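Local atomic coordinates of OmpT protein (Vibrio cholerae serotype O1, PDB entry 6EHD), a protein that probably acts as a non-specific porin, a beta-barrel channel through which ions and small hydrophilic solutes diffuse across the bacterial outer membrane. Residues D93-D98 with T106-G111; T112-L117 with G167-K172; E150-A155 with T213-E218; I228-I233 with T293-T298. The protein carries 1 engineered substitution. All coordinates share one frame; numbering follows the deposited sequence.

Contact 1. Residues D93-D98 with T106-G111; sequences DVYGAD and TGLRYG. With C8E ((hydroxyethyloxy)tri(ethyloxy)octane), chain B.
Leu108 sets its CD1 methyl over one face of the Tyr95 ring, 3.5 Å from the ring centroid and 11° off the ring normal, a CH-pi contact made almost over the middle of that face. The two side chains cross at about a right angle, so a single methyl, not the whole isobutyl group, meets the aromatic surface. The other methyl, CD2, turns to the backbone and stops 4.0 Å from Gly96 CA; glycine suits this place because it sets no side chain in the methyl's way. Tyr110 comes from another direction. Its hydroxyl stands in the plane of the Tyr95 ring, with OH 3.3 Å from Tyr95 CE1, and its own bond goes to Asp92 OD1. All this lies in the long loop between strands 80-84 and 121-128, the loop that in trimeric porins is called L3 and that folds into the barrel to narrow the channel. Tyr95 is the residue at which the chain leaves helix 90-94, with a positive phi of 62°. Its CG lies anti to the backbone N (chi1 -153°), which carries the ring across to Leu108. The phenol oxygen has two partners: Tyr95 OH donates to Asp98 OD2 over 2.6 Å, on the lone pair turned away from OD1, and accepts from Lys300 N. An inverse gamma turn centred on Ala97 brings Asp98 back to that position, and OD1 of the same carboxylate binds Ser100. Beyond the leucine, Thr213 and Tyr215 of strand 208-221 pack on Leu108.

Contact 2. Residues T112-L117 with G167-K172; sequences TLSDAL and GQNRDK
Asn169 pushes its amide oxygen into the bend of the loop at Leu113 and Ser114, where OD1 lies 3.4 Å from Leu113 CB and 3.3 Å from Ser114 CB. No direct hydrogen bond joins the two segments; a water does the work, donating to Asn169 OD1 over 2.7 Å and accepting from Leu113 N over 3.0 Å. Leu113 reaches across to the strand, its CD1 3.7 Å from Asn169 O, an apolar arm that rests on Val192 as well. Asn169 belongs to strand 160-171 of the porin barrel; the loop corresponds to the L3 of related porins, and the contact joins its C-terminal part to the inner wall. A fully extended first torsion (chi1 179°) lets the asparagine reach straight off its strand. Its amide is held by two further bonds, ND2 to Gln146 OE1 and to Glu147 O. Gln146 in turn uses NE2 to grip both Leu113 O and Asp171 OD2, bridging the two segments from the second shell; Asp171 OD1 binds Ala173 N. Ser114 shapes the loop side: OG accepts from Ala116 N at 3.1 Å and 158°, an ST turn at the start of the type I' turn that ends at Leu117.

Contact 3. Residues E150-A155 with T213-E218; sequences ELYVGA and TYYNAE. With C8E ((hydroxyethyloxy)tri(ethyloxy)octane), chain K; C8E ((hydroxyethyloxy)tri(ethyloxy)octane), chain J.
Two strands of the barrel wall, 147-157 and 208-221, each send a tyrosine into the lumen, and the phenols meet there. Strands 160-171 and 184-205 lie between them in the wall, and the nearest CA atoms, those of Tyr152 and Tyr215, are 13.1 Å apart; side chains as long as tyrosine are therefore suited to closing the gap. Contact is confined to the hydroxyls. Tyr152 OH donates to Tyr215 OH over 3.0 Å, and each oxygen lies near the plane of the other ring, at its edge, while the side chains cross at about a right angle. The rings do not stack. Tyr152 has CG anti to its carbonyl carbon (chi1 -68°), an ordinary strand conformation, whereas Tyr215 reaches its partner with an eclipsed first torsion of -118°. Both rings are buried: Ser91 and Val94 of helix 90-94 pack on Tyr152, Arg109 and Tyr110 of the constriction loop on Tyr215, and Glu198 touches both. Residues next in sequence point the other way. Leu151 and Val153 lie on the outer surface; on the other strand so do Tyr214 and Asn216, where a detergent oxygen, O15, sits 3.8 Å above the plane of the Tyr214 ring and C11 of a second detergent is 3.7 Å from Asn216 CB. Such alternation, a polar lining within and a surface that takes up detergent without, is the pattern of a porin beta-barrel.

Contact 4. Residues I228-I233 with T293-T298; sequences IDEDAI and TTLGYT. With C8E ((hydroxyethyloxy)tri(ethyloxy)octane), chain F.
The loop between strands 281-291 and 314-324 of the porin barrel dips toward the channel, and here its corner at Leu295 comes up against the inner side of strand 227-242. From the corner Leu295 projects its side chain toward the strand, obliquely across both partners: CD1 lies 4.1 Å from Ile228 CG2 and 3.4 Å from Glu230 OE2. The isoleucine gives the leucine an apolar neighbour, as Leu219 of the adjoining strand 208-221 does. Glu230, extended beyond CG, carries its carboxylate over the aliphatic part of Leu295, and its two oxygens are used separately. OE1 forms a salt bridge with Arg109 NE of the inward-folded loop; OE2 takes a hydrogen bond of 2.7 Å from a water that accepts from Leu295 N over 2.9 Å. That water and the arginine, which also binds Gly296 O through NH1, couple the strand to the corner from two directions and would be expected to favour the charged carboxylate. Glycine suits position 296, whose phi of 131° is hard for a residue with a side chain. Just before the corner, Thr294 makes an ST turn: its OG1 accepts from Gly296 N at 3.0 Å, with an N-H...O angle of 162°.

In the fold
Read from the N terminus, the chain enters the long loop after strand 80-84, and contact 1 closes a small circuit there, only seven residues lying between its segments. Contact 2 follows directly, tying the end of the same loop to strand 160-171. Contact 3 opens at strand 147-157, before contact 2 has closed, so the two cross; it ends on strand 208-221. Contact 4 comes afterwards, in series, and reaches forward to strand 293-299. Tyr215 of contact 3 packs on Tyr110 of contact 1, strands 208-221 and 227-242 pair antiparallel between contacts 3 and 4, and Arg109 links contact 1 to contact 4. The long loop and strand 293-299 are thereby tied to strands 160-171, 208-221 and 227-242.

Contact 1. Residues D93-D98 with T106-G111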
# COMPACT_ATOMS: atom_id res chain seq x y z
N ASP A 93 5.18 2.68 0.56
CA ASP A 93 5.93 2.84 1.83
C ASP A 93 5.35 4.03 2.60
O ASP A 93 5.15 3.98 3.87
CB ASP A 93 7.42 3.13 1.57
CG ASP A 93 8.21 1.98 0.93
OD1 ASP A 93 7.73 0.83 0.90
OD2 ASP A 93 9.36 2.32 0.40
N VAL A 94 5.12 5.17 1.91
CA VAL A 94 4.65 6.40 2.59
C VAL A 94 3.16 6.27 2.99
O VAL A 94 2.78 6.61 4.09
CB VAL A 94 4.84 7.63 1.69
CG1 VAL A 94 4.08 8.88 2.14
CG2 VAL A 94 6.32 7.92 1.38
N TYR A 95 2.33 5.73 2.10
CA TYR A 95 0.94 5.37 2.36
C TYR A 95 0.10 6.63 2.75
O TYR A 95 0.26 7.73 2.05
CB TYR A 95 0.85 4.18 3.38
CG TYR A 95 -0.41 3.33 3.23
CD1 TYR A 95 -0.77 2.73 1.98
CD2 TYR A 95 -1.26 3.04 4.35
CE1 TYR A 95 -1.92 1.97 1.83
CE2 TYR A 95 -2.39 2.18 4.19
CZ TYR A 95 -2.75 1.68 2.94
OH TYR A 95 -3.88 0.86 2.79
N GLY A 96 -0.73 6.52 3.79
CA GLY A 96 -1.66 7.65 4.18
C GLY A 96 -2.55 7.18 5.30
O GLY A 96 -2.23 6.15 5.92
N ALA A 97 -3.62 7.92 5.56
CA ALA A 97 -4.46 7.73 6.73
C ALA A 97 -5.50 6.59 6.53
O ALA A 97 -6.70 6.81 6.49
CB ALA A 97 -5.14 9.08 7.16
N ASP A 98 -4.97 5.36 6.48
CA ASP A 98 -5.74 4.14 6.55
C ASP A 98 -5.11 3.22 7.64
O ASP A 98 -3.88 2.86 7.47
CB ASP A 98 -5.80 3.37 5.18
CG ASP A 98 -6.24 1.86 5.36
OD1 ASP A 98 -7.13 1.58 6.23
OD2 ASP A 98 -5.68 0.97 4.67
N THR A 106 -9.26 2.86 0.33
CA THR A 106 -9.94 3.19 -0.94
C THR A 106 -9.59 4.62 -1.41
O THR A 106 -9.69 4.90 -2.61
CB THR A 106 -11.48 3.15 -0.90
OG1 THR A 106 -12.01 4.07 0.06
CG2 THR A 106 -11.92 1.68 -0.48
N GLY A 107 -9.22 5.50 -0.47
CA GLY A 107 -8.90 6.92 -0.77
C GLY A 107 -7.43 7.15 -1.18
O GLY A 107 -6.99 8.32 -1.40
N LEU A 108 -6.61 6.07 -1.26
CA LEU A 108 -5.20 6.20 -1.57
C LEU A 108 -5.04 5.72 -3.00
O LEU A 108 -5.42 4.59 -3.31
CB LEU A 108 -4.32 5.48 -0.54
CG LEU A 108 -4.61 5.82 0.92
CD1 LEU A 108 -3.72 5.00 1.86
CD2 LEU A 108 -4.47 7.33 1.32
N ARG A 109 -4.64 6.64 -3.91
CA ARG A 109 -4.88 6.39 -5.34
C ARG A 109 -3.59 6.10 -6.18
O ARG A 109 -3.62 6.19 -7.40
CB ARG A 109 -5.61 7.60 -5.95
CG ARG A 109 -6.89 8.02 -5.25
CD ARG A 109 -7.87 6.86 -4.93
NE ARG A 109 -8.22 6.09 -6.15
CZ ARG A 109 -8.30 4.77 -6.27
NH1 ARG A 109 -8.14 3.95 -5.24
NH2 ARG A 109 -8.60 4.23 -7.48
N TYR A 110 -2.48 5.78 -5.53
CA TYR A 110 -1.18 5.56 -6.22
C TYR A 110 -1.11 4.18 -6.99
O TYR A 110 -0.25 4.04 -7.88
CB TYR A 110 -0.00 5.59 -5.21
CG TYR A 110 -0.08 4.56 -4.09
CD1 TYR A 110 -0.78 4.83 -2.88
CD2 TYR A 110 0.48 3.28 -4.23
CE1 TYR A 110 -0.92 3.84 -1.90
CE2 TYR A 110 0.34 2.30 -3.26
CZ TYR A 110 -0.36 2.57 -2.08
OH TYR A 110 -0.46 1.55 -1.15
N GLY A 111 -1.92 3.19 -6.56
CA GLY A 111 -1.73 1.79 -6.88
C GLY A 111 -2.61 1.26 -7.99
O GLY A 111 -2.62 0.04 -8.27
O9 C8E B . 11.04 3.94 3.60
C10 C8E B . 12.19 3.18 3.93
C11 C8E B . 12.81 3.49 5.28
O12 C8E B . 12.63 4.86 5.64
C13 C8E B . 13.29 5.21 6.86
C14 C8E B . 12.92 6.64 7.30
O15 C8E B . 11.49 6.94 7.29
C16 C8E B . 11.25 8.23 7.87
C17 C8E B . 9.92 8.82 7.44
O18 C8E B . 8.89 7.87 7.26
C19 C8E B . 7.57 8.30 6.89
C20 C8E B . 7.24 7.98 5.44
O21 C8E B . 7.42 6.60 5.27

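Contact 2. Residues T112-L117 with G167-K172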
# COMPACT_ATOMS: atom_id res chain seq x y z
N THR A 112 -3.39 2.12 -8.58
CA THR A 112 -4.45 1.70 -9.54
C THR A 112 -3.93 0.81 -10.70
O THR A 112 -4.59 -0.19 -11.04
CB THR A 112 -5.18 2.93 -10.10
OG1 THR A 112 -5.50 3.76 -8.99
CG2 THR A 112 -6.48 2.56 -10.90
N LEU A 113 -2.76 1.15 -11.24
CA LEU A 113 -2.03 0.39 -12.27
C LEU A 113 -0.89 -0.54 -11.83
O LEU A 113 -0.66 -1.58 -12.47
CB LEU A 113 -1.54 1.35 -13.36
CG LEU A 113 -2.51 2.37 -13.97
CD1 LEU A 113 -1.87 3.28 -15.02
CD2 LEU A 113 -3.76 1.74 -14.55
N SER A 114 -0.18 -0.18 -10.74
CA SER A 114 1.07 -0.83 -10.34
C SER A 114 0.83 -1.98 -9.38
O SER A 114 1.70 -2.85 -9.26
CB SER A 114 2.01 0.24 -9.69
OG SER A 114 1.41 0.74 -8.49
N ASP A 115 -0.31 -2.01 -8.66
CA ASP A 115 -0.52 -2.89 -7.49
C ASP A 115 0.65 -2.76 -6.46
O ASP A 115 1.01 -3.70 -5.81
CB ASP A 115 -0.67 -4.38 -7.91
CG ASP A 115 -1.90 -4.63 -8.80
OD1 ASP A 115 -2.84 -3.78 -8.85
OD2 ASP A 115 -1.92 -5.67 -9.47
N ALA A 116 1.27 -1.57 -6.38
CA ALA A 116 2.20 -1.22 -5.37
C ALA A 116 3.56 -1.91 -5.54
O ALA A 116 4.37 -1.86 -4.63
CB ALA A 116 1.62 -1.44 -3.96
N LEU A 117 3.87 -2.41 -6.73
CA LEU A 117 5.10 -3.15 -6.96
C LEU A 117 5.71 -2.80 -8.34
O LEU A 117 4.94 -2.69 -9.30
CB LEU A 117 4.71 -4.64 -6.95
CG LEU A 117 5.65 -5.75 -7.44
CD1 LEU A 117 6.81 -5.81 -6.49
CD2 LEU A 117 4.96 -7.10 -7.53
N GLY A 167 3.46 11.28 -7.99
CA GLY A 167 4.15 10.70 -9.13
C GLY A 167 3.30 10.36 -10.34
O GLY A 167 2.15 10.81 -10.49
N GLN A 168 3.94 9.61 -11.25
CA GLN A 168 3.34 9.14 -12.47
C GLN A 168 3.70 7.72 -12.83
O GLN A 168 4.87 7.33 -12.70
CB GLN A 168 3.74 10.14 -13.66
CG GLN A 168 2.87 9.87 -14.87
CD GLN A 168 3.11 10.93 -15.95
OE1 GLN A 168 2.39 11.99 -16.05
NE2 GLN A 168 4.17 10.73 -16.66
N ASN A 169 2.70 6.92 -13.23
CA ASN A 169 2.83 5.48 -13.49
C ASN A 169 2.12 5.21 -14.84
O ASN A 169 0.97 5.60 -15.02
CB ASN A 169 2.21 4.67 -12.35
CG ASN A 169 2.25 3.16 -12.50
OD1 ASN A 169 1.33 2.51 -11.98
ND2 ASN A 169 3.37 2.54 -13.09
N ARG A 170 2.85 4.63 -15.81
CA ARG A 170 2.28 4.36 -17.18
C ARG A 170 2.38 2.92 -17.53
O ARG A 170 3.44 2.31 -17.35
CB ARG A 170 3.03 5.18 -18.27
CG ARG A 170 2.35 5.10 -19.66
CD ARG A 170 2.90 6.16 -20.62
NE ARG A 170 2.42 5.92 -21.99
CZ ARG A 170 2.88 6.57 -23.07
NH1 ARG A 170 3.84 7.50 -22.96
NH2 ARG A 170 2.38 6.28 -24.26
N ASP A 171 1.28 2.34 -18.03
CA ASP A 171 1.27 0.98 -18.52
C ASP A 171 0.72 1.00 -19.99
O ASP A 171 -0.46 1.29 -20.21
CB ASP A 171 0.40 0.07 -17.70
CG ASP A 171 0.55 -1.43 -18.12
OD1 ASP A 171 0.61 -1.74 -19.32
OD2 ASP A 171 0.63 -2.30 -17.26
N LYS A 172 1.59 0.66 -20.93
CA LYS A 172 1.25 0.79 -22.37
C LYS A 172 0.32 -0.30 -22.88
O LYS A 172 -0.21 -0.15 -23.96
CB LYS A 172 2.54 0.86 -23.21
CG LYS A 172 3.25 2.20 -23.11
CD LYS A 172 4.66 2.11 -23.68
CE LYS A 172 5.36 3.45 -23.61
NZ LYS A 172 6.64 3.45 -24.37
O HOH W 1 -0.77 3.25 -10.43

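Contact 3. Residues E150-A155 with T213-E218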
# COMPACT_ATOMS: atom_id res chain seq x y z
N GLU A 150 8.48 8.78 -8.80
CA GLU A 150 7.80 9.25 -7.57
C GLU A 150 8.71 10.08 -6.68
O GLU A 150 9.90 9.82 -6.62
CB GLU A 150 7.31 7.99 -6.75
CG GLU A 150 6.33 7.11 -7.53
CD GLU A 150 5.67 6.00 -6.67
OE1 GLU A 150 6.44 5.37 -5.87
OE2 GLU A 150 4.45 5.75 -6.86
N LEU A 151 8.12 11.03 -5.93
CA LEU A 151 8.84 11.88 -4.97
C LEU A 151 7.91 12.31 -3.87
O LEU A 151 6.80 12.81 -4.20
CB LEU A 151 9.41 13.16 -5.67
CG LEU A 151 10.01 14.25 -4.78
CD1 LEU A 151 11.23 13.75 -4.13
CD2 LEU A 151 10.38 15.54 -5.57
N TYR A 152 8.33 12.10 -2.63
CA TYR A 152 7.59 12.50 -1.41
C TYR A 152 8.55 13.22 -0.44
O TYR A 152 9.76 12.85 -0.33
CB TYR A 152 6.93 11.25 -0.73
CG TYR A 152 5.81 10.62 -1.52
CD1 TYR A 152 6.03 9.74 -2.58
CD2 TYR A 152 4.47 10.87 -1.19
CE1 TYR A 152 4.99 9.19 -3.31
CE2 TYR A 152 3.42 10.27 -1.87
CZ TYR A 152 3.67 9.45 -2.94
OH TYR A 152 2.58 8.90 -3.66
N VAL A 153 8.03 14.16 0.37
CA VAL A 153 8.80 14.82 1.45
C VAL A 153 7.98 14.87 2.72
O VAL A 153 6.74 15.01 2.63
CB VAL A 153 9.23 16.29 1.03
CG1 VAL A 153 8.02 17.16 0.77
CG2 VAL A 153 10.00 16.97 2.13
N GLY A 154 8.59 14.89 3.90
CA GLY A 154 7.83 14.99 5.15
C GLY A 154 8.70 15.49 6.30
O GLY A 154 9.94 15.57 6.21
N ALA A 155 8.02 15.78 7.37
CA ALA A 155 8.64 16.22 8.64
C ALA A 155 7.72 16.08 9.80
O ALA A 155 6.49 15.97 9.60
CB ALA A 155 9.14 17.69 8.49
N THR A 213 -5.91 12.36 5.02
CA THR A 213 -5.22 12.39 3.73
C THR A 213 -6.17 12.87 2.60
O THR A 213 -7.33 12.38 2.47
CB THR A 213 -4.66 11.00 3.28
OG1 THR A 213 -3.72 10.49 4.24
CG2 THR A 213 -4.08 11.05 1.85
N TYR A 214 -5.67 13.88 1.83
CA TYR A 214 -6.27 14.24 0.57
C TYR A 214 -5.50 13.59 -0.58
O TYR A 214 -4.24 13.69 -0.63
CB TYR A 214 -6.21 15.77 0.43
CG TYR A 214 -6.96 16.66 1.40
CD1 TYR A 214 -8.08 16.22 2.12
CD2 TYR A 214 -6.67 18.06 1.46
CE1 TYR A 214 -8.77 17.04 3.02
CE2 TYR A 214 -7.41 18.88 2.28
CZ TYR A 214 -8.53 18.40 3.01
OH TYR A 214 -9.31 19.25 3.81
N TYR A 215 -6.15 13.01 -1.57
CA TYR A 215 -5.48 12.48 -2.76
C TYR A 215 -6.26 12.99 -4.03
O TYR A 215 -7.50 13.07 -4.04
CB TYR A 215 -5.46 10.85 -2.81
CG TYR A 215 -4.11 10.21 -2.81
CD1 TYR A 215 -3.33 10.15 -4.01
CD2 TYR A 215 -3.56 9.63 -1.66
CE1 TYR A 215 -2.07 9.58 -4.03
CE2 TYR A 215 -2.31 9.04 -1.66
CZ TYR A 215 -1.51 9.04 -2.82
OH TYR A 215 -0.23 8.48 -2.83
N ASN A 216 -5.53 13.31 -5.07
CA ASN A 216 -6.08 13.44 -6.42
C ASN A 216 -5.35 12.44 -7.34
O ASN A 216 -4.14 12.21 -7.21
CB ASN A 216 -5.85 14.84 -7.04
CG ASN A 216 -6.95 15.89 -6.66
OD1 ASN A 216 -8.17 15.61 -6.34
ND2 ASN A 216 -6.54 17.15 -6.76
N ALA A 217 -6.09 11.94 -8.32
CA ALA A 217 -5.45 11.22 -9.41
C ALA A 217 -6.16 11.54 -10.74
O ALA A 217 -7.34 11.90 -10.75
CB ALA A 217 -5.45 9.72 -9.22
N GLU A 218 -5.37 11.42 -11.81
CA GLU A 218 -5.89 11.57 -13.22
C GLU A 218 -5.45 10.41 -14.05
O GLU A 218 -4.24 10.09 -14.10
CB GLU A 218 -5.37 12.89 -13.91
CG GLU A 218 -5.97 13.06 -15.36
CD GLU A 218 -5.87 14.51 -15.83
OE1 GLU A 218 -6.71 15.31 -15.38
OE2 GLU A 218 -5.00 14.82 -16.67
C1 C8E K . 1.38 22.42 -4.70
C2 C8E K . 1.73 22.03 -6.13
C3 C8E K . 0.65 21.17 -6.73
C4 C8E K . 1.25 20.19 -7.68
C5 C8E K . 0.16 19.52 -8.43
C6 C8E K . 0.69 18.45 -9.35
C7 C8E K . -0.53 17.70 -9.82
C8 C8E K . -0.27 16.56 -10.78
O9 C8E K . -1.57 15.96 -10.93
C10 C8E K . -1.84 14.86 -10.08
C11 C8E K . -3.31 14.86 -9.67
O12 C8E K . -4.12 14.94 -10.83
C1 C8E J . 1.06 23.55 -2.04
C2 C8E J . 1.43 22.22 -1.46
C3 C8E J . 1.62 22.35 0.04
C4 C8E J . 1.21 21.09 0.77
C5 C8E J . 1.98 20.92 2.06
C6 C8E J . 1.13 20.71 3.28
C7 C8E J . -0.01 21.70 3.52
C8 C8E J . -0.27 21.80 5.04
O9 C8E J . -0.57 20.51 5.53
C10 C8E J . -1.14 20.36 6.83
C11 C8E J . -1.61 18.91 6.83
O12 C8E J . -3.01 18.87 6.51
C13 C8E J . -3.50 17.57 6.23
C14 C8E J . -4.67 17.68 5.29
O15 C8E J . -5.89 18.16 5.88
C16 C8E J . -5.93 19.13 6.88
C17 C8E J . -7.30 19.81 6.81
O18 C8E J . -8.03 19.64 8.01
C19 C8E J . -7.63 20.50 9.07
C20 C8E J . -8.51 19.95 10.16
O21 C8E J . -8.22 18.61 10.55

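Contact 4. Residues I228-I233 with T293-T298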
# COMPACT_ATOMS: atom_id res chain seq x y z
N ILE A 228 -10.23 10.57 -16.74
CA ILE A 228 -11.05 10.39 -15.50
C ILE A 228 -10.26 11.04 -14.33
O ILE A 228 -9.06 10.72 -14.21
CB ILE A 228 -11.34 8.88 -15.21
CG1 ILE A 228 -12.18 8.29 -16.36
CG2 ILE A 228 -12.11 8.75 -13.92
CD1 ILE A 228 -12.29 6.79 -16.34
N ASP A 229 -10.89 11.93 -13.56
CA ASP A 229 -10.30 12.57 -12.37
C ASP A 229 -10.90 11.91 -11.13
O ASP A 229 -12.14 11.64 -11.10
CB ASP A 229 -10.60 14.08 -12.33
CG ASP A 229 -9.72 14.89 -13.34
OD1 ASP A 229 -8.71 14.39 -13.87
OD2 ASP A 229 -10.05 16.06 -13.57
N GLU A 230 -10.05 11.66 -10.12
CA GLU A 230 -10.54 11.20 -8.80
C GLU A 230 -10.15 12.22 -7.71
O GLU A 230 -8.99 12.67 -7.69
CB GLU A 230 -9.86 9.84 -8.47
CG GLU A 230 -10.16 8.70 -9.39
CD GLU A 230 -9.45 7.39 -8.95
OE1 GLU A 230 -8.23 7.39 -8.75
OE2 GLU A 230 -10.13 6.36 -8.80
N ASP A 231 -11.09 12.54 -6.83
CA ASP A 231 -10.84 13.42 -5.67
C ASP A 231 -11.19 12.56 -4.42
O ASP A 231 -12.37 12.05 -4.28
CB ASP A 231 -11.86 14.61 -5.71
CG ASP A 231 -11.77 15.49 -6.98
OD1 ASP A 231 -10.75 15.54 -7.73
OD2 ASP A 231 -12.73 16.30 -7.10
N ALA A 232 -10.25 12.48 -3.43
CA ALA A 232 -10.44 11.51 -2.32
C ALA A 232 -10.06 12.10 -0.97
O ALA A 232 -9.07 12.90 -0.91
CB ALA A 232 -9.58 10.25 -2.60
N ILE A 233 -10.85 11.78 0.05
CA ILE A 233 -10.55 12.16 1.42
C ILE A 233 -10.64 10.88 2.30
O ILE A 233 -11.59 10.10 2.19
CB ILE A 233 -11.44 13.28 1.96
CG1 ILE A 233 -11.00 13.70 3.37
CG2 ILE A 233 -12.92 12.89 1.94
CD1 ILE A 233 -11.74 14.88 4.02
N THR A 293 -18.85 3.13 -5.88
CA THR A 293 -17.80 2.75 -6.81
C THR A 293 -16.34 2.89 -6.30
O THR A 293 -16.08 3.88 -5.61
CB THR A 293 -17.96 3.66 -8.04
OG1 THR A 293 -19.24 3.36 -8.67
CG2 THR A 293 -16.85 3.48 -9.04
N THR A 294 -15.47 1.92 -6.63
CA THR A 294 -13.99 2.10 -6.67
C THR A 294 -13.46 1.73 -8.02
O THR A 294 -13.97 0.71 -8.57
CB THR A 294 -13.26 1.34 -5.53
OG1 THR A 294 -11.84 1.52 -5.62
CG2 THR A 294 -13.50 -0.18 -5.57
N LEU A 295 -12.47 2.48 -8.56
CA LEU A 295 -11.69 2.07 -9.73
C LEU A 295 -10.58 1.04 -9.44
O LEU A 295 -9.86 0.65 -10.33
CB LEU A 295 -11.17 3.25 -10.56
CG LEU A 295 -12.29 4.23 -10.92
CD1 LEU A 295 -11.70 5.39 -11.69
CD2 LEU A 295 -13.41 3.53 -11.67
N GLY A 296 -10.41 0.66 -8.15
CA GLY A 296 -9.40 -0.35 -7.74
C GLY A 296 -8.61 0.23 -6.54
O GLY A 296 -8.32 1.42 -6.54
N TYR A 297 -8.25 -0.60 -5.56
CA TYR A 297 -7.36 -0.14 -4.43
C TYR A 297 -6.63 -1.33 -3.82
O TYR A 297 -7.03 -2.48 -4.07
CB TYR A 297 -8.19 0.64 -3.41
CG TYR A 297 -9.09 -0.18 -2.43
CD1 TYR A 297 -10.35 -0.68 -2.82
CD2 TYR A 297 -8.65 -0.50 -1.11
CE1 TYR A 297 -11.16 -1.45 -1.99
CE2 TYR A 297 -9.47 -1.18 -0.27
CZ TYR A 297 -10.71 -1.71 -0.69
OH TYR A 297 -11.52 -2.38 0.18
N THR A 298 -5.64 -1.01 -2.98
CA THR A 298 -4.84 -1.98 -2.24
C THR A 298 -4.95 -1.72 -0.74
O THR A 298 -4.91 -0.58 -0.32
CB THR A 298 -3.32 -1.91 -2.75
OG1 THR A 298 -2.38 -2.07 -1.70
CG2 THR A 298 -2.97 -0.66 -3.45
O9 C8E F . -15.12 -7.47 -4.02
C10 C8E F . -15.81 -7.02 -2.87
C11 C8E F . -14.81 -6.68 -1.78
O12 C8E F . -15.51 -5.87 -0.82
C13 C8E F . -14.65 -5.14 0.04
C14 C8E F . -15.31 -4.00 0.80
O15 C8E F . -15.93 -2.98 -0.03
C16 C8E F . -14.95 -2.29 -0.80
C17 C8E F . -15.68 -1.71 -1.98
O18 C8E F . -15.98 -0.38 -1.60
C19 C8E F . -15.36 0.58 -2.43
C20 C8E F . -16.52 1.18 -3.16
O21 C8E F . -17.22 2.01 -2.25
O HOH W 2 -11.90 5.04 -7.21